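Local coordinates for AmbC (Sorangium cellulosum, PDB 5O15), which probably catalyses both a dehydration and a ring-closing step on the polyketide intermediate during ambruticin biosynthesis, as a bifunctional dehydratase-cyclase domain, at residues 100-105 and 113-118; 178-183 and 217-222. One frame throughout, in Å; residues are numbered along the deposited sequence.

Contact 1. Residues 100-105 and 113-118; sequences QVTVEA and GFAVHS
Gln-100 with His-117 and Thr-102 with Ala-115 are the hydrogen-bonded pairs of strands 100-103 and 113-118, which run antiparallel with axes 4.7 Å apart and 167° between their directions. Val-101 with Val-116 and Val-103 with Phe-114 form the non-hydrogen-bonded pairs between and beyond them. Past the second of these, Glu-104 N donates to Gly-113 O over 2.9 Å.

On the face carrying Gln-100, Thr-102, Ala-115 and His-117, the imidazole reaches diagonally across the strands. With its CG anti to the carbonyl carbon (chi1 -36°), the ring presents its edge to Thr-102. In one of the two conformers of Thr-102, OG1 shares a hydrogen bond with His-117 NE2 at 3.1 Å, in the ring plane, and the methyl CG2 also lies against NE2. A leucine in place of His-117 would probably leave the Thr-102 hydroxyl of that conformer without this cross-strand partner.

The valines lie on the other face, where Val-101 CG2 meets Val-116 CG2 at 4.3 Å and Val-103 CG2 approaches Phe-114 CB. Helix 61-75 covers this buried side through Ala-71, Val-75, Ala-68 and Leu-67. The hairpin is part of the antiparallel sheet that wraps round this helix, as in a hotdog fold.

Contact 2. Residues 178-183 and 217-222; sequences RGVTAA and ALQALL
Gly-179 and Val-180 pass beside helix 217-222 where the chain enters strand 180-186, and the nearest alpha carbons, those of Val-180 and Ala-220, stand 6.3 Å apart.

The side chain of Gln-219 leaves the helix with CG anti to the carbonyl carbon (chi1 -66°) and continues extended, carrying its amide to the loop. There Gln-219 OE1 takes the N-H of Gly-179 N at 2.9 Å, almost straight at 176°, in the carbonyl plane and on a lone pair. The other end of the amide, NE2, donates to Asp-215, one turn earlier on the same helix; gripped at both ends, the buried amide is held against rotation.

Beside this bond the contact is apolar. Val-180 points toward the helix, its CG2 3.8 Å from Gln-219 CB, and both its branches touch the Ala-220 methyl. The valine and glutamine side chains pass alongside in opposite directions. The small Ala-220 lets the valine settle close to the helix backbone, with Val-180 CG2 3.7 Å from Ala-220 N.

Helix 211-225 is the central helix of the second hotdog in this double hotdog fold. Asp-215 and Gln-219 match the dehydratase DxxxQ/H motif, so the Gly-179 bond probably helps Gln-219 position the likely catalytic Asp-215.

In the fold
From the N terminus, the chain lays down strands 24-27 and 34-41, helix 61-75 and strand 79-85, then closes contact 1 as a short hairpin of strands 96-103 and 112-120, with 7 residues between its segments. Contact 2 opens later and spans 33 residues, among them strand 189-195, before helix 211-225 returns to the start of strand 180-186. The two follow in series, neither enclosing nor crossing the other. The centres of contact 1 and contact 2 lie about 30 Å apart, on opposite sides of the chain's centre. Contact 1 pairs strands within the first hotdog; contact 2 sets helix 211-225 against strand 180-186, next to the outermost strand 158-160. Strands 79-85 and 236-247 pair where the halves join.

Contact 1. Residues 100-105 and 113-118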
loop_
_atom_site.group_PDB
_atom_site.type_symbol
_atom_site.label_atom_id
_atom_site.label_comp_id
_atom_site.label_asym_id
_atom_site.label_seq_id
_atom_site.Cartn_x
_atom_site.Cartn_y
_atom_site.Cartn_z
ATOM N N GLN A 100 1.859 -15.452 -7.066
ATOM C CA GLN A 100 2.653 -15.436 -8.288
ATOM C C GLN A 100 2.662 -14.018 -8.821
ATOM O O GLN A 100 1.610 -13.380 -8.900
ATOM C CB GLN A 100 2.101 -16.389 -9.341
ATOM C CG GLN A 100 3.073 -16.615 -10.482
ATOM C CD GLN A 100 2.607 -17.654 -11.456
ATOM O OE1 GLN A 100 2.427 -17.371 -12.644
ATOM N NE2 GLN A 100 2.440 -18.868 -10.974
ATOM N N VAL A 101 3.835 -13.528 -9.184
ATOM C CA VAL A 101 3.953 -12.273 -9.899
ATOM C C VAL A 101 4.510 -12.598 -11.271
ATOM O O VAL A 101 5.587 -13.186 -11.387
ATOM C CB VAL A 101 4.847 -11.263 -9.185
ATOM C CG1 VAL A 101 4.814 -9.982 -9.940
ATOM C CG2 VAL A 101 4.359 -11.046 -7.713
ATOM N N THR A 102 3.768 -12.227 -12.300
ATOM C CA THR A 102 4.191 -12.424 -13.686
ATOM C C THR A 102 4.722 -11.092 -14.195
ATOM O O THR A 102 4.133 -10.036 -13.954
ATOM C CB THR A 102 3.035 -13.001 -14.547
ATOM O OG1 THR A 102 1.891 -12.178 -14.511
ATOM C CG2 THR A 102 2.608 -14.338 -14.070
ATOM N N VAL A 103 5.849 -11.135 -14.918
ATOM C CA VAL A 103 6.431 -9.940 -15.496
ATOM C C VAL A 103 6.665 -10.212 -16.972
ATOM O O VAL A 103 7.295 -11.226 -17.330
ATOM C CB VAL A 103 7.741 -9.524 -14.797
ATOM C CG1 VAL A 103 8.218 -8.170 -15.353
ATOM C CG2 VAL A 103 7.552 -9.401 -13.273
ATOM N N GLU A 104 6.242 -9.280 -17.809
ATOM C CA GLU A 104 6.264 -9.411 -19.254
ATOM C C GLU A 104 7.515 -8.751 -19.814
ATOM O O GLU A 104 8.390 -8.238 -19.114
ATOM C CB GLU A 104 4.998 -8.783 -19.837
ATOM C CG GLU A 104 3.685 -9.344 -19.305
ATOM C CD GLU A 104 3.621 -10.842 -19.424
ATOM O OE1 GLU A 104 3.939 -11.347 -20.513
ATOM O OE2 GLU A 104 3.272 -11.535 -18.438
ATOM N N ALA A 105 7.612 -8.815 -21.148
ATOM C CA ALA A 105 8.816 -8.357 -21.843
ATOM C C ALA A 105 9.021 -6.844 -21.766
ATOM O O ALA A 105 8.074 -6.063 -21.751
ATOM C CB ALA A 105 8.749 -8.754 -23.320
ATOM N N GLY A 113 4.908 -4.931 -18.520
ATOM C CA GLY A 113 3.675 -5.259 -17.823
ATOM C C GLY A 113 3.910 -6.274 -16.725
ATOM O O GLY A 113 4.882 -7.020 -16.710
ATOM N N PHE A 114 3.010 -6.278 -15.733
ATOM C CA PHE A 114 3.079 -7.278 -14.681
ATOM C C PHE A 114 1.675 -7.578 -14.181
ATOM O O PHE A 114 0.747 -6.805 -14.403
ATOM C CB PHE A 114 3.981 -6.831 -13.512
ATOM C CG PHE A 114 3.354 -5.778 -12.655
ATOM C CD1 PHE A 114 3.499 -4.445 -12.940
ATOM C CD2 PHE A 114 2.575 -6.152 -11.568
ATOM C CE1 PHE A 114 2.893 -3.482 -12.162
ATOM C CE2 PHE A 114 1.957 -5.165 -10.740
ATOM C CZ PHE A 114 2.108 -3.869 -11.070
ATOM N N ALA A 115 1.539 -8.675 -13.459
ATOM C CA ALA A 115 0.296 -9.009 -12.768
ATOM C C ALA A 115 0.639 -9.729 -11.470
ATOM O O ALA A 115 1.686 -10.363 -11.371
ATOM C CB ALA A 115 -0.656 -9.864 -13.608
ATOM N N VAL A 116 -0.248 -9.623 -10.476
ATOM C CA VAL A 116 -0.109 -10.303 -9.191
ATOM C C VAL A 116 -1.320 -11.198 -9.010
ATOM O O VAL A 116 -2.453 -10.730 -9.141
ATOM C CB VAL A 116 -0.042 -9.286 -8.040
ATOM C CG1 VAL A 116 0.111 -10.003 -6.717
ATOM C CG2 VAL A 116 1.075 -8.298 -8.296
ATOM N N HIS A 117 -1.082 -12.464 -8.641
ATOM C CA HIS A 117 -2.123 -13.480 -8.534
ATOM C C HIS A 117 -1.946 -14.266 -7.253
ATOM O O HIS A 117 -0.844 -14.341 -6.711
ATOM C CB HIS A 117 -1.944 -14.486 -9.653
ATOM C CG HIS A 117 -1.468 -13.875 -10.911
ATOM N ND1 HIS A 117 -2.361 -13.554 -11.880
ATOM C CD2 HIS A 117 -0.248 -13.480 -11.359
ATOM C CE1 HIS A 117 -1.729 -13.083 -12.937
ATOM N NE2 HIS A 117 -0.438 -13.009 -12.638
ATOM N N SER A 118 -3.024 -14.918 -6.819
ATOM C CA SER A 118 -2.911 -15.845 -5.709
ATOM C C SER A 118 -3.827 -17.027 -5.927
ATOM O O SER A 118 -4.747 -16.983 -6.738
ATOM C CB SER A 118 -3.219 -15.175 -4.371
ATOM O OG SER A 118 -4.596 -15.131 -4.147
#

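Contact 2. Residues 178-183 and 217-222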
loop_
_atom_site.group_PDB
_atom_site.type_symbol
_atom_site.label_atom_id
_atom_site.label_comp_id
_atom_site.label_asym_id
_atom_site.label_seq_id
_atom_site.Cartn_x
_atom_site.Cartn_y
_atom_site.Cartn_z
ATOM N N ARG A 178 -2.957 0.569 13.027
ATOM C CA ARG A 178 -3.037 1.849 13.736
ATOM C C ARG A 178 -1.619 2.401 13.765
ATOM O O ARG A 178 -0.931 2.302 14.782
ATOM C CB ARG A 178 -3.634 1.691 15.143
ATOM C CG ARG A 178 -5.147 1.595 15.125
ATOM C CD ARG A 178 -5.786 1.647 16.539
ATOM N NE ARG A 178 -5.787 0.323 17.107
ATOM C CZ ARG A 178 -6.667 -0.628 16.804
ATOM N NH1 ARG A 178 -7.609 -0.393 15.905
ATOM N NH2 ARG A 178 -6.592 -1.829 17.380
ATOM N N GLY A 179 -1.164 2.933 12.624
ATOM C CA GLY A 179 0.226 3.279 12.463
ATOM C C GLY A 179 0.512 4.753 12.380
ATOM O O GLY A 179 1.612 5.121 11.946
ATOM N N VAL A 180 -0.420 5.609 12.756
ATOM C CA VAL A 180 -0.236 7.054 12.695
ATOM C C VAL A 180 -0.081 7.573 14.117
ATOM O O VAL A 180 -1.018 7.502 14.925
ATOM C CB VAL A 180 -1.414 7.756 12.018
ATOM C CG1 VAL A 180 -1.106 9.244 11.845
ATOM C CG2 VAL A 180 -1.700 7.152 10.668
ATOM N N THR A 181 1.078 8.101 14.454
ATOM C CA THR A 181 1.230 8.583 15.815
ATOM C C THR A 181 0.851 10.045 15.955
ATOM O O THR A 181 0.514 10.467 17.072
ATOM C CB THR A 181 2.654 8.360 16.312
ATOM O OG1 THR A 181 3.528 9.173 15.550
ATOM C CG2 THR A 181 3.084 6.949 16.163
ATOM N N ALA A 182 0.876 10.842 14.893
ATOM C CA ALA A 182 0.484 12.248 14.955
ATOM C C ALA A 182 0.299 12.736 13.527
ATOM O O ALA A 182 0.938 12.214 12.612
ATOM C CB ALA A 182 1.561 13.089 15.637
ATOM N N ALA A 183 -0.561 13.719 13.321
ATOM C CA ALA A 183 -0.786 14.267 11.989
ATOM C C ALA A 183 -1.268 15.711 12.111
ATOM O O ALA A 183 -1.864 16.115 13.119
ATOM C CB ALA A 183 -1.792 13.413 11.209
ATOM N N ALA A 217 0.090 5.820 5.834
ATOM C CA ALA A 217 -0.111 7.074 5.130
ATOM C C ALA A 217 -1.561 7.238 4.695
ATOM O O ALA A 217 -2.125 8.344 4.758
ATOM C CB ALA A 217 0.831 7.176 3.945
ATOM N N LEU A 218 -2.180 6.137 4.244
ATOM C CA LEU A 218 -3.600 6.153 3.907
ATOM C C LEU A 218 -4.464 6.404 5.139
ATOM O O LEU A 218 -5.452 7.141 5.063
ATOM C CB LEU A 218 -4.006 4.834 3.245
ATOM C CG LEU A 218 -3.190 4.401 2.028
ATOM C CD1 LEU A 218 -3.779 3.117 1.482
ATOM C CD2 LEU A 218 -3.144 5.512 1.010
ATOM N N GLN A 219 -4.116 5.792 6.277
ATOM C CA GLN A 219 -4.849 6.044 7.518
ATOM C C GLN A 219 -4.825 7.529 7.860
ATOM O O GLN A 219 -5.831 8.083 8.310
ATOM C CB GLN A 219 -4.233 5.244 8.662
ATOM C CG GLN A 219 -4.351 3.733 8.551
ATOM C CD GLN A 219 -3.313 3.040 9.393
ATOM O OE1 GLN A 219 -2.961 3.531 10.470
ATOM N NE2 GLN A 219 -2.786 1.910 8.901
ATOM N N ALA A 220 -3.663 8.176 7.700
ATOM C CA ALA A 220 -3.568 9.591 8.041
ATOM C C ALA A 220 -4.490 10.410 7.158
ATOM O O ALA A 220 -5.189 11.314 7.638
ATOM C CB ALA A 220 -2.118 10.053 7.892
ATOM N N LEU A 221 -4.491 10.116 5.856
ATOM C CA LEU A 221 -5.391 10.774 4.935
ATOM C C LEU A 221 -6.852 10.563 5.324
ATOM O O LEU A 221 -7.644 11.508 5.353
ATOM C CB LEU A 221 -5.122 10.229 3.543
ATOM C CG LEU A 221 -6.107 10.688 2.486
ATOM C CD1 LEU A 221 -6.075 12.204 2.365
ATOM C CD2 LEU A 221 -5.774 10.077 1.180
ATOM N N LEU A 222 -7.233 9.331 5.620
ATOM C CA LEU A 222 -8.622 9.058 5.957
ATOM C C LEU A 222 -9.022 9.723 7.265
ATOM O O LEU A 222 -10.138 10.228 7.388
ATOM C CB LEU A 222 -8.855 7.555 6.022
ATOM C CG LEU A 222 -8.762 6.808 4.700
ATOM C CD1 LEU A 222 -8.874 5.302 4.906
ATOM C CD2 LEU A 222 -9.798 7.300 3.705
#